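Local coordinates for protein nitroreductase (Desulfitobacterium hafniense, PDB 3PXV) that binds flavin mononucleotide and probably catalyses flavin-dependent oxidation-reduction reactions, at residues V9-F19 and A121-I132; R45-K54 and P94-Q105. All coordinates share one frame; numbering follows the deposited sequence.

Interaction 1: V9-F19 and A121-I132. With FMN (flavin mononucleotide), chain F.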
loop_
_atom_site.group_PDB
_atom_site.type_symbol
_atom_site.label_atom_id
_atom_site.label_comp_id
_atom_site.label_asym_id
_atom_site.label_seq_id
_atom_site.Cartn_x
_atom_site.Cartn_y
_atom_site.Cartn_z
ATOM N N VAL B 9 -13.977 -8.006 -3.716
ATOM C CA VAL B 9 -12.964 -7.484 -4.603
ATOM C C VAL B 9 -11.587 -7.726 -4.015
ATOM O O VAL B 9 -10.673 -8.095 -4.723
ATOM C CB VAL B 9 -13.210 -6.002 -4.941
ATOM C CG1 VAL B 9 -11.967 -5.382 -5.574
ATOM C CG2 VAL B 9 -14.453 -5.886 -5.881
ATOM N N ILE B 10 -11.437 -7.529 -2.714
ATOM C CA ILE B 10 -10.163 -7.773 -2.050
ATOM C C ILE B 10 -9.808 -9.250 -2.206
ATOM O O ILE B 10 -8.674 -9.559 -2.550
ATOM C CB ILE B 10 -10.220 -7.372 -0.554
ATOM C CG1 ILE B 10 -10.264 -5.847 -0.436
ATOM C CG2 ILE B 10 -9.047 -7.978 0.220
ATOM C CD1 ILE B 10 -10.868 -5.313 0.868
ATOM N N ALA B 11 -10.794 -10.139 -2.022
ATOM C CA ALA B 11 -10.568 -11.579 -2.070
ATOM C C ALA B 11 -10.251 -12.112 -3.460
ATOM O O ALA B 11 -9.431 -13.032 -3.597
ATOM C CB ALA B 11 -11.769 -12.361 -1.492
ATOM N N GLU B 12 -10.921 -11.570 -4.475
ATOM C CA GLU B 12 -10.773 -12.066 -5.838
ATOM C C GLU B 12 -9.625 -11.466 -6.652
ATOM O O GLU B 12 -9.291 -12.008 -7.695
ATOM C CB GLU B 12 -12.090 -11.878 -6.599
ATOM C CG GLU B 12 -12.380 -10.441 -7.053
ATOM C CD GLU B 12 -13.842 -10.217 -7.457
ATOM O OE1 GLU B 12 -14.613 -11.199 -7.543
ATOM O OE2 GLU B 12 -14.216 -9.045 -7.667
ATOM N N ARG B 13 -9.035 -10.364 -6.179
ATOM C CA ARG B 13 -7.964 -9.697 -6.877
ATOM C C ARG B 13 -6.821 -10.662 -6.982
ATOM O O ARG B 13 -6.426 -11.252 -6.006
ATOM C CB ARG B 13 -7.501 -8.469 -6.141
ATOM C CG ARG B 13 -6.298 -7.745 -6.818
ATOM C CD ARG B 13 -5.245 -7.244 -5.795
ATOM N NE ARG B 13 -4.883 -8.374 -4.949
ATOM C CZ ARG B 13 -4.054 -9.362 -5.284
ATOM N NH1 ARG B 13 -3.391 -9.370 -6.433
ATOM N NH2 ARG B 13 -3.842 -10.329 -4.425
ATOM N N TYR B 14 -6.280 -10.808 -8.183
ATOM C CA TYR B 14 -5.212 -11.762 -8.436
ATOM C C TYR B 14 -4.218 -11.095 -9.400
ATOM O O TYR B 14 -4.562 -10.104 -10.064
ATOM C CB TYR B 14 -5.803 -13.045 -9.077
ATOM C CG TYR B 14 -6.274 -12.866 -10.525
ATOM C CD1 TYR B 14 -7.542 -12.386 -10.813
ATOM C CD2 TYR B 14 -5.438 -13.191 -11.602
ATOM C CE1 TYR B 14 -7.972 -12.206 -12.132
ATOM C CE2 TYR B 14 -5.860 -13.021 -12.931
ATOM C CZ TYR B 14 -7.129 -12.524 -13.186
ATOM O OH TYR B 14 -7.561 -12.356 -14.483
ATOM N N SER B 15 -3.009 -11.651 -9.488
ATOM C CA SER B 15 -1.999 -11.136 -10.397
ATOM C C SER B 15 -2.152 -11.747 -11.781
ATOM O O SER B 15 -1.903 -12.930 -11.976
ATOM C CB SER B 15 -0.605 -11.411 -9.862
ATOM O OG SER B 15 -0.313 -10.572 -8.772
ATOM N N CYS B 16 -2.564 -10.956 -12.752
ATOM C CA CYS B 16 -2.724 -11.467 -14.115
ATOM C C CYS B 16 -1.391 -11.457 -14.870
ATOM O O CYS B 16 -0.673 -10.435 -14.856
ATOM C CB CYS B 16 -3.756 -10.625 -14.875
ATOM S SG CYS B 16 -3.987 -11.062 -16.588
ATOM N N ARG B 17 -1.059 -12.567 -15.521
ATOM C CA ARG B 17 0.179 -12.626 -16.297
ATOM C C ARG B 17 -0.023 -13.050 -17.775
ATOM O O ARG B 17 0.825 -13.705 -18.373
ATOM C CB ARG B 17 1.181 -13.542 -15.605
ATOM C CG ARG B 17 1.676 -12.967 -14.314
ATOM C CD ARG B 17 2.837 -13.763 -13.753
ATOM N NE ARG B 17 3.253 -13.164 -12.491
ATOM C CZ ARG B 17 2.831 -13.555 -11.295
ATOM N NH1 ARG B 17 2.003 -14.597 -11.167
ATOM N NH2 ARG B 17 3.263 -12.915 -10.209
ATOM N N ASP B 18 -1.132 -12.635 -18.355
ATOM C CA ASP B 18 -1.446 -12.979 -19.724
ATOM C C ASP B 18 -2.636 -12.110 -20.107
ATOM O O ASP B 18 -3.793 -12.420 -19.785
ATOM C CB ASP B 18 -1.792 -14.468 -19.800
ATOM C CG ASP B 18 -2.116 -14.925 -21.194
ATOM O OD1 ASP B 18 -1.843 -14.180 -22.148
ATOM O OD2 ASP B 18 -2.633 -16.048 -21.337
ATOM N N PHE B 19 -2.335 -10.999 -20.762
ATOM C CA PHE B 19 -3.342 -10.024 -21.171
ATOM C C PHE B 19 -3.672 -10.054 -22.660
ATOM O O PHE B 19 -2.819 -10.341 -23.482
ATOM C CB PHE B 19 -2.831 -8.611 -20.863
ATOM C CG PHE B 19 -2.640 -8.314 -19.388
ATOM C CD1 PHE B 19 -1.441 -8.565 -18.763
ATOM C CD2 PHE B 19 -3.642 -7.691 -18.658
ATOM C CE1 PHE B 19 -1.256 -8.246 -17.421
ATOM C CE2 PHE B 19 -3.464 -7.384 -17.317
ATOM C CZ PHE B 19 -2.276 -7.649 -16.709
ATOM N N ALA B 121 -5.078 -1.376 -7.893
ATOM C CA ALA B 121 -5.391 -2.771 -8.180
ATOM C C ALA B 121 -6.815 -3.103 -7.772
ATOM O O ALA B 121 -7.544 -3.760 -8.529
ATOM C CB ALA B 121 -4.372 -3.729 -7.509
ATOM N N LEU B 122 -7.228 -2.638 -6.595
ATOM C CA LEU B 122 -8.593 -2.913 -6.137
ATOM C C LEU B 122 -9.611 -2.187 -7.009
ATOM O O LEU B 122 -10.643 -2.766 -7.396
ATOM C CB LEU B 122 -8.779 -2.595 -4.635
ATOM C CG LEU B 122 -7.939 -3.467 -3.699
ATOM C CD1 LEU B 122 -8.229 -3.139 -2.256
ATOM C CD2 LEU B 122 -8.166 -4.958 -3.939
ATOM N N ALA B 123 -9.329 -0.930 -7.349
ATOM C CA ALA B 123 -10.253 -0.193 -8.233
ATOM C C ALA B 123 -10.386 -0.897 -9.595
ATOM O O ALA B 123 -11.477 -1.065 -10.109
ATOM C CB ALA B 123 -9.827 1.268 -8.391
ATOM N N ALA B 124 -9.273 -1.344 -10.155
ATOM C CA ALA B 124 -9.304 -2.012 -11.452
ATOM C C ALA B 124 -10.108 -3.308 -11.363
ATOM O O ALA B 124 -10.944 -3.621 -12.235
ATOM C CB ALA B 124 -7.894 -2.292 -11.928
ATOM N N THR B 125 -9.889 -4.047 -10.282
ATOM C CA THR B 125 -10.534 -5.346 -10.121
ATOM C C THR B 125 -12.043 -5.184 -9.995
ATOM O O THR B 125 -12.773 -6.008 -10.532
ATOM C CB THR B 125 -9.964 -6.128 -8.927
ATOM O OG1 THR B 125 -8.570 -6.381 -9.143
ATOM C CG2 THR B 125 -10.665 -7.419 -8.779
ATOM N N SER B 126 -12.490 -4.132 -9.299
ATOM C CA SER B 126 -13.926 -3.850 -9.129
ATOM C C SER B 126 -14.565 -3.490 -10.449
ATOM O O SER B 126 -15.781 -3.623 -10.599
ATOM C CB SER B 126 -14.166 -2.662 -8.195
ATOM O OG SER B 126 -13.847 -1.433 -8.839
ATOM N N LEU B 127 -13.751 -2.974 -11.376
ATOM C CA LEU B 127 -14.229 -2.565 -12.716
ATOM C C LEU B 127 -14.080 -3.641 -13.771
ATOM O O LEU B 127 -14.336 -3.397 -14.936
ATOM C CB LEU B 127 -13.522 -1.277 -13.174
ATOM C CG LEU B 127 -13.897 -0.034 -12.367
ATOM C CD1 LEU B 127 -13.017 1.180 -12.702
ATOM C CD2 LEU B 127 -15.354 0.265 -12.619
ATOM N N GLY B 128 -13.695 -4.845 -13.363
ATOM C CA GLY B 128 -13.516 -5.943 -14.311
ATOM C C GLY B 128 -12.231 -5.826 -15.118
ATOM O O GLY B 128 -12.070 -6.532 -16.121
ATOM N N ILE B 129 -11.318 -4.945 -14.679
ATOM C CA ILE B 129 -10.023 -4.766 -15.347
ATOM C C ILE B 129 -8.928 -5.585 -14.635
ATOM O O ILE B 129 -8.604 -5.337 -13.468
ATOM C CB ILE B 129 -9.589 -3.290 -15.378
ATOM C CG1 ILE B 129 -10.622 -2.429 -16.117
ATOM C CG2 ILE B 129 -8.218 -3.145 -16.015
ATOM C CD1 ILE B 129 -10.991 -2.948 -17.509
ATOM N N ALA B 130 -8.350 -6.536 -15.360
ATOM C CA ALA B 130 -7.282 -7.365 -14.847
ATOM C C ALA B 130 -6.050 -6.506 -14.630
ATOM O O ALA B 130 -5.815 -5.530 -15.345
ATOM C CB ALA B 130 -6.978 -8.508 -15.824
ATOM N N ASN B 131 -5.243 -6.884 -13.647
ATOM C CA ASN B 131 -4.073 -6.103 -13.290
ATOM C C ASN B 131 -2.978 -6.919 -12.602
ATOM O O ASN B 131 -3.187 -8.068 -12.198
ATOM C CB ASN B 131 -4.500 -4.986 -12.341
ATOM C CG ASN B 131 -5.162 -5.510 -11.083
ATOM O OD1 ASN B 131 -4.476 -5.798 -10.098
ATOM N ND2 ASN B 131 -6.503 -5.694 -11.119
ATOM N N ILE B 132 -1.806 -6.301 -12.476
ATOM C CA ILE B 132 -0.702 -6.876 -11.747
ATOM C C ILE B 132 0.293 -5.772 -11.380
ATOM O O ILE B 132 0.597 -4.919 -12.227
ATOM C CB ILE B 132 0.045 -7.971 -12.552
ATOM C CG1 ILE B 132 1.045 -8.678 -11.649
ATOM C CG2 ILE B 132 0.815 -7.375 -13.780
ATOM C CD1 ILE B 132 1.818 -9.807 -12.333
HETATM N N1 FMN F . 4.685 -10.217 -10.385
HETATM C C2 FMN F . 5.350 -10.298 -11.593
HETATM O O2 FMN F . 5.111 -11.184 -12.411
HETATM N N3 FMN F . 6.305 -9.369 -11.897
HETATM C C4 FMN F . 6.628 -8.356 -11.026
HETATM O O4 FMN F . 7.497 -7.566 -11.362
HETATM C C4A FMN F . 5.955 -8.273 -9.806
HETATM N N5 FMN F . 6.232 -7.282 -8.907
HETATM C C5A FMN F . 5.393 -7.059 -7.843
HETATM C C6 FMN F . 5.539 -5.891 -7.090
HETATM C C7 FMN F . 4.705 -5.631 -6.011
HETATM C C7M FMN F . 4.895 -4.377 -5.247
HETATM C C8 FMN F . 3.725 -6.552 -5.677
HETATM C C8M FMN F . 2.802 -6.332 -4.534
HETATM C C9 FMN F . 3.570 -7.722 -6.428
HETATM C C9A FMN F . 4.413 -7.985 -7.526
HETATM N N10 FMN F . 4.300 -9.135 -8.290
HETATM C C10 FMN F . 4.976 -9.214 -9.490
HETATM C "C1'" FMN F . 3.055 -9.960 -8.145
HETATM C "C2'" FMN F . 3.232 -10.955 -7.011
HETATM O "O2'" FMN F . 4.016 -12.032 -7.486
HETATM C "C3'" FMN F . 1.861 -11.412 -6.522
HETATM O "O3'" FMN F . 1.121 -10.326 -6.004
HETATM C "C4'" FMN F . 2.015 -12.453 -5.426
HETATM O "O4'" FMN F . 2.643 -13.553 -6.010
HETATM C "C5'" FMN F . 0.676 -12.872 -4.819
HETATM O "O5'" FMN F . -0.180 -13.368 -5.831
HETATM P P FMN F . -1.563 -12.634 -6.180
HETATM O O1P FMN F . -2.115 -13.304 -7.396
HETATM O O2P FMN F . -1.376 -11.134 -6.484
HETATM O O3P FMN F . -2.429 -12.873 -4.989
HETATM O O HOH W 1 -3.394 -7.776 -8.854
HETATM O O HOH W 2 -7.988 -9.018 -10.301
HETATM O O HOH W 3 -6.162 -9.545 -12.257
#

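Interaction 2: R45-K54 and P94-Q105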
loop_
_atom_site.group_PDB
_atom_site.type_symbol
_atom_site.label_atom_id
_atom_site.label_comp_id
_atom_site.label_asym_id
_atom_site.label_seq_id
_atom_site.Cartn_x
_atom_site.Cartn_y
_atom_site.Cartn_z
ATOM N N ARG B 45 1.487 14.128 2.135
ATOM C CA ARG B 45 2.591 14.619 1.287
ATOM C C ARG B 45 2.437 14.219 -0.185
ATOM O O ARG B 45 3.018 14.849 -1.043
ATOM C CB ARG B 45 3.950 14.140 1.827
ATOM C CG ARG B 45 4.171 12.619 1.694
ATOM C CD ARG B 45 5.565 12.183 2.123
ATOM N NE ARG B 45 5.755 12.208 3.580
ATOM C CZ ARG B 45 5.398 11.222 4.408
ATOM N NH1 ARG B 45 4.799 10.132 3.921
ATOM N NH2 ARG B 45 5.615 11.334 5.733
ATOM N N GLN B 46 1.676 13.156 -0.464
ATOM C CA GLN B 46 1.412 12.718 -1.840
ATOM C C GLN B 46 2.666 12.853 -2.712
ATOM O O GLN B 46 2.646 13.475 -3.770
ATOM C CB GLN B 46 0.240 13.525 -2.437
ATOM C CG GLN B 46 -1.099 13.404 -1.653
ATOM C CD GLN B 46 -2.251 14.192 -2.295
ATOM O OE1 GLN B 46 -2.272 14.455 -3.524
ATOM N NE2 GLN B 46 -3.217 14.573 -1.465
ATOM N N ALA B 47 3.752 12.229 -2.258
ATOM C CA ALA B 47 5.038 12.279 -2.945
ATOM C C ALA B 47 5.074 11.244 -4.074
ATOM O O ALA B 47 5.982 10.434 -4.175
ATOM C CB ALA B 47 6.178 12.043 -1.937
ATOM N N TRP B 48 4.050 11.305 -4.915
ATOM C CA TRP B 48 3.887 10.431 -6.038
ATOM C C TRP B 48 3.194 11.121 -7.187
ATOM O O TRP B 48 2.856 12.292 -7.065
ATOM C CB TRP B 48 3.109 9.191 -5.636
ATOM C CG TRP B 48 2.004 9.310 -4.597
ATOM C CD1 TRP B 48 2.022 8.738 -3.388
ATOM C CD2 TRP B 48 0.704 9.921 -4.724
ATOM N NE1 TRP B 48 0.848 8.970 -2.723
ATOM C CE2 TRP B 48 0.014 9.681 -3.530
ATOM C CE3 TRP B 48 0.059 10.635 -5.727
ATOM C CZ2 TRP B 48 -1.283 10.154 -3.297
ATOM C CZ3 TRP B 48 -1.228 11.104 -5.496
ATOM C CH2 TRP B 48 -1.884 10.856 -4.295
ATOM N N ARG B 49 3.068 10.428 -8.320
ATOM C CA ARG B 49 2.267 10.904 -9.460
ATOM C C ARG B 49 1.607 9.671 -10.071
ATOM O O ARG B 49 2.106 8.559 -9.900
ATOM C CB ARG B 49 3.094 11.588 -10.553
ATOM C CG ARG B 49 3.797 12.867 -10.174
ATOM C CD ARG B 49 2.836 14.018 -9.875
ATOM N NE ARG B 49 3.603 15.234 -9.589
ATOM C CZ ARG B 49 4.222 15.506 -8.432
ATOM N NH1 ARG B 49 4.184 14.656 -7.416
ATOM N NH2 ARG B 49 4.904 16.641 -8.296
ATOM N N VAL B 50 0.513 9.881 -10.802
ATOM C CA VAL B 50 -0.225 8.784 -11.428
ATOM C C VAL B 50 -0.149 8.997 -12.943
ATOM O O VAL B 50 -0.885 9.826 -13.500
ATOM C CB VAL B 50 -1.680 8.741 -10.907
ATOM C CG1 VAL B 50 -2.529 7.703 -11.637
ATOM C CG2 VAL B 50 -1.667 8.482 -9.424
ATOM N N ILE B 51 0.765 8.267 -13.595
ATOM C CA ILE B 51 0.992 8.389 -15.018
ATOM C C ILE B 51 0.350 7.201 -15.733
ATOM O O ILE B 51 0.843 6.079 -15.633
ATOM C CB ILE B 51 2.519 8.458 -15.312
ATOM C CG1 ILE B 51 3.150 9.613 -14.544
ATOM C CG2 ILE B 51 2.792 8.628 -16.815
ATOM C CD1 ILE B 51 4.620 9.658 -14.651
ATOM N N VAL B 52 -0.749 7.449 -16.445
ATOM C CA VAL B 52 -1.470 6.393 -17.176
ATOM C C VAL B 52 -0.837 6.269 -18.543
ATOM O O VAL B 52 -1.042 7.125 -19.398
ATOM C CB VAL B 52 -2.999 6.710 -17.356
ATOM C CG1 VAL B 52 -3.656 5.655 -18.229
ATOM C CG2 VAL B 52 -3.717 6.780 -16.010
ATOM N N VAL B 53 -0.080 5.200 -18.749
ATOM C CA VAL B 53 0.650 5.003 -19.978
ATOM C C VAL B 53 -0.104 4.083 -20.920
ATOM O O VAL B 53 -0.459 2.991 -20.545
ATOM C CB VAL B 53 2.058 4.414 -19.704
ATOM C CG1 VAL B 53 2.854 4.334 -20.996
ATOM C CG2 VAL B 53 2.792 5.263 -18.701
ATOM N N LYS B 54 -0.334 4.550 -22.142
ATOM C CA LYS B 54 -1.022 3.787 -23.193
ATOM C C LYS B 54 -0.190 3.645 -24.475
ATOM O O LYS B 54 -0.592 2.944 -25.383
ATOM C CB LYS B 54 -2.346 4.468 -23.584
ATOM C CG LYS B 54 -3.263 4.770 -22.410
ATOM C CD LYS B 54 -4.699 5.030 -22.839
ATOM C CE LYS B 54 -4.862 6.097 -23.851
ATOM N NZ LYS B 54 -6.280 6.232 -24.261
ATOM N N PRO B 94 -1.561 -3.852 -22.580
ATOM C CA PRO B 94 -1.595 -2.720 -23.483
ATOM C C PRO B 94 -1.475 -1.360 -22.798
ATOM O O PRO B 94 -1.433 -0.345 -23.479
ATOM C CB PRO B 94 -2.956 -2.884 -24.154
ATOM C CG PRO B 94 -3.811 -3.438 -23.042
ATOM C CD PRO B 94 -2.913 -4.341 -22.270
ATOM N N CYS B 95 -1.458 -1.332 -21.469
ATOM C CA CYS B 95 -1.284 -0.078 -20.730
ATOM C C CYS B 95 -0.905 -0.348 -19.294
ATOM O O CYS B 95 -1.058 -1.452 -18.795
ATOM C CB CYS B 95 -2.553 0.776 -20.741
ATOM S SG CYS B 95 -3.826 0.133 -19.706
HETATM N N MSE B 96 -0.418 0.681 -18.626
HETATM C CA MSE B 96 -0.006 0.550 -17.242
HETATM C C MSE B 96 -0.002 1.906 -16.587
HETATM O O MSE B 96 0.046 2.928 -17.243
HETATM C CB MSE B 96 1.416 -0.063 -17.134
HETATM C CG MSE B 96 2.546 0.791 -17.709
HETATM SE SE MSE B 96 4.261 -0.042 -17.477
HETATM C CE MSE B 96 5.336 1.231 -18.480
ATOM N N ILE B 97 -0.074 1.893 -15.274
ATOM C CA ILE B 97 0.048 3.108 -14.520
ATOM C C ILE B 97 1.387 3.018 -13.846
ATOM O O ILE B 97 1.663 2.040 -13.142
ATOM C CB ILE B 97 -1.053 3.254 -13.505
ATOM C CG1 ILE B 97 -2.358 3.558 -14.250
ATOM C CG2 ILE B 97 -0.689 4.352 -12.523
ATOM C CD1 ILE B 97 -3.588 3.666 -13.361
ATOM N N VAL B 98 2.234 4.005 -14.120
ATOM C CA VAL B 98 3.564 4.116 -13.521
ATOM C C VAL B 98 3.478 5.107 -12.382
ATOM O O VAL B 98 2.935 6.187 -12.568
ATOM C CB VAL B 98 4.602 4.587 -14.565
ATOM C CG1 VAL B 98 5.982 4.761 -13.925
ATOM C CG2 VAL B 98 4.646 3.557 -15.743
ATOM N N VAL B 99 3.984 4.726 -11.200
ATOM C CA VAL B 99 3.962 5.573 -10.009
ATOM C C VAL B 99 5.370 5.961 -9.587
ATOM O O VAL B 99 6.058 5.209 -8.910
ATOM C CB VAL B 99 3.236 4.918 -8.819
ATOM C CG1 VAL B 99 3.114 5.920 -7.675
ATOM C CG2 VAL B 99 1.875 4.473 -9.215
ATOM N N PRO B 100 5.840 7.120 -10.055
ATOM C CA PRO B 100 7.148 7.568 -9.619
ATOM C C PRO B 100 7.053 8.169 -8.215
ATOM O O PRO B 100 5.979 8.566 -7.775
ATOM C CB PRO B 100 7.490 8.654 -10.646
ATOM C CG PRO B 100 6.179 9.227 -10.980
ATOM C CD PRO B 100 5.274 8.029 -11.066
ATOM N N ILE B 101 8.169 8.254 -7.520
ATOM C CA ILE B 101 8.138 8.754 -6.158
ATOM C C ILE B 101 9.334 9.649 -5.876
ATOM O O ILE B 101 10.347 9.598 -6.588
ATOM C CB ILE B 101 8.075 7.590 -5.107
ATOM C CG1 ILE B 101 9.299 6.688 -5.170
ATOM C CG2 ILE B 101 6.843 6.717 -5.268
ATOM C CD1 ILE B 101 9.383 5.788 -3.932
ATOM N N ASP B 102 9.190 10.484 -4.845
ATOM C CA ASP B 102 10.249 11.376 -4.397
ATOM C C ASP B 102 11.144 10.510 -3.506
ATOM O O ASP B 102 10.690 10.013 -2.495
ATOM C CB ASP B 102 9.647 12.548 -3.617
ATOM C CG ASP B 102 10.686 13.618 -3.218
ATOM O OD1 ASP B 102 11.897 13.389 -3.345
ATOM O OD2 ASP B 102 10.263 14.710 -2.780
ATOM N N PRO B 103 12.396 10.280 -3.903
ATOM C CA PRO B 103 13.272 9.457 -3.072
ATOM C C PRO B 103 13.821 10.127 -1.795
ATOM O O PRO B 103 14.365 9.428 -0.954
ATOM C CB PRO B 103 14.436 9.140 -4.023
ATOM C CG PRO B 103 14.472 10.270 -4.960
ATOM C CD PRO B 103 13.050 10.670 -5.166
ATOM N N THR B 104 13.703 11.454 -1.668
ATOM C CA THR B 104 14.200 12.183 -0.482
ATOM C C THR B 104 13.181 12.091 0.651
ATOM O O THR B 104 13.339 12.720 1.694
ATOM C CB THR B 104 14.478 13.695 -0.768
ATOM O OG1 THR B 104 13.239 14.394 -0.932
ATOM C CG2 THR B 104 15.385 13.890 -2.016
ATOM N N GLN B 105 12.098 11.365 0.391
ATOM C CA GLN B 105 11.056 11.092 1.369
ATOM C C GLN B 105 11.274 9.651 1.915
ATOM O O GLN B 105 10.450 9.127 2.650
ATOM C CB GLN B 105 9.660 11.240 0.715
ATOM C CG GLN B 105 9.302 12.640 0.199
ATOM C CD GLN B 105 9.050 13.683 1.307
ATOM O OE1 GLN B 105 8.817 13.344 2.476
ATOM N NE2 GLN B 105 9.087 14.964 0.926
#

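Interaction 1: V9-F19 and A121-I132
V9, I10 and L122 form the apolar centre, where the end of helix 5-12 lies on helix 106-126: L122 CD1 meets I10 CG1 at 3.8 Å, while V9 sets CG1 against the L122 carbonyl and CG2 against S126. In this FMN-dependent nitroreductase fold, the loop leaving the first helix then runs beside strand 130-133 and carries the flavin-binding residues R13, S15 and R17. The two backbones are joined by one nearly linear hydrogen bond, C16 N to N131 O at 3.0 Å with an N-H...O angle of 179°. A130 CB packs on C16 CB and on F19 CE2, and C16 SG lies over the centre of one F19 ring face.

Between helix 106-126 and strand 130-133, N131 ties the two together. Its ND2 donates to T125 OG1 and to I129 O, both lying in its amide plane, and T125 OG1 in turn donates to A121 O. Water 2 bridges T125 OG1 to Y14 N, and water 3 links Y14 O to N131 N.

At the polar edge, R13 leaves its backbone with CG anti to N (chi1 177°), passes T125 OG1 and bends twice, so that its guanidinium meets the FMN phosphate edge-on, NH1 to O2P and NH2 to O3P. S15 adds its backbone N to O1P and its OG to O2P at 2.6 Å. R17 instead serves the isoalloxazine, its extended chain crossing I132 at about a right angle: NE donates to FMN O2 at 2.7 Å and 173°, and NH2 to FMN N1 at 3.1 Å, while I132 CD1 lies 3.5 Å from FMN N1.

Interaction 2: R45-K54 and P94-Q105
V53 and V98 meet at an oblique angle through their CG2 branches, 3.9 Å apart, and V53 CB also lies against CG of M96, which is selenomethionine here. I51 projects on this same side of the sheet; its CG1 is anti to the carbonyl carbon (chi1 -57°), and the terminal CD1 reaches the P100 ring, 4.0 Å from CD. The other side carries I97, whose two branches divide the work: CG1 meets V52 CG2, and CG2 meets V50 CG1, each at 3.9 Å. Here helix 26-36 covers V50 and I97, and helix 106-126 adds I120 against I97.

These orientations follow from an antiparallel strand pair, 50-53 on 95-101, with 157° between the strand directions. I51-V98 and V53-M96 are hydrogen-bonded pairs, flanking the non-hydrogen-bonded pair V52-I97. Of the four hydrogen bonds in these two pairs, V53 N to M96 O is the shortest at 2.7 Å, with the donor nearly in line with the carbonyl. Strand 50-53 also pairs in parallel with a strand of the second subunit, extending the sheet across the dimer interface.

On the N-terminal side of V50 the pairing becomes less regular. W48 sets CB against V99 CG1, whereas its indole turns away, one face resting on Q46 CA. R49 N bonds only weakly to P100 O, and its CB packs on P100 CG. Farther along, A47 CB sits against Q105 CG and D102 CB. R45 and Q105 slide past each other in opposite directions, their flat groups 33° apart; R45 NH1 is held by a salt bridge to D112. D102 OD1 accepts T104 N, which makes an Asx turn, and also T104 OG1, both from the same face of its carboxylate.

Interaction 2 is nested along the chain inside the loop closed by interaction 1: 9-19 comes first, then 45-54 and 94-105, and 121-132 last. Their centres lie 19 Å apart, on opposite sides of the chain's centre, and although their nearest atoms are about 4 Å apart they do not touch. One four-stranded antiparallel sheet unites them, ordered 50-53, 95-101, 161-169, 130-133, so strand 161-169 separates the strands of the two contacts. Helix 106-126 follows strand 95-101 directly and leads into interaction 1. Both contacts touch the second subunit: interaction 1 holds the flavin-binding loop, while strand 50-53 of interaction 2 carries the sheet on into the second subunit.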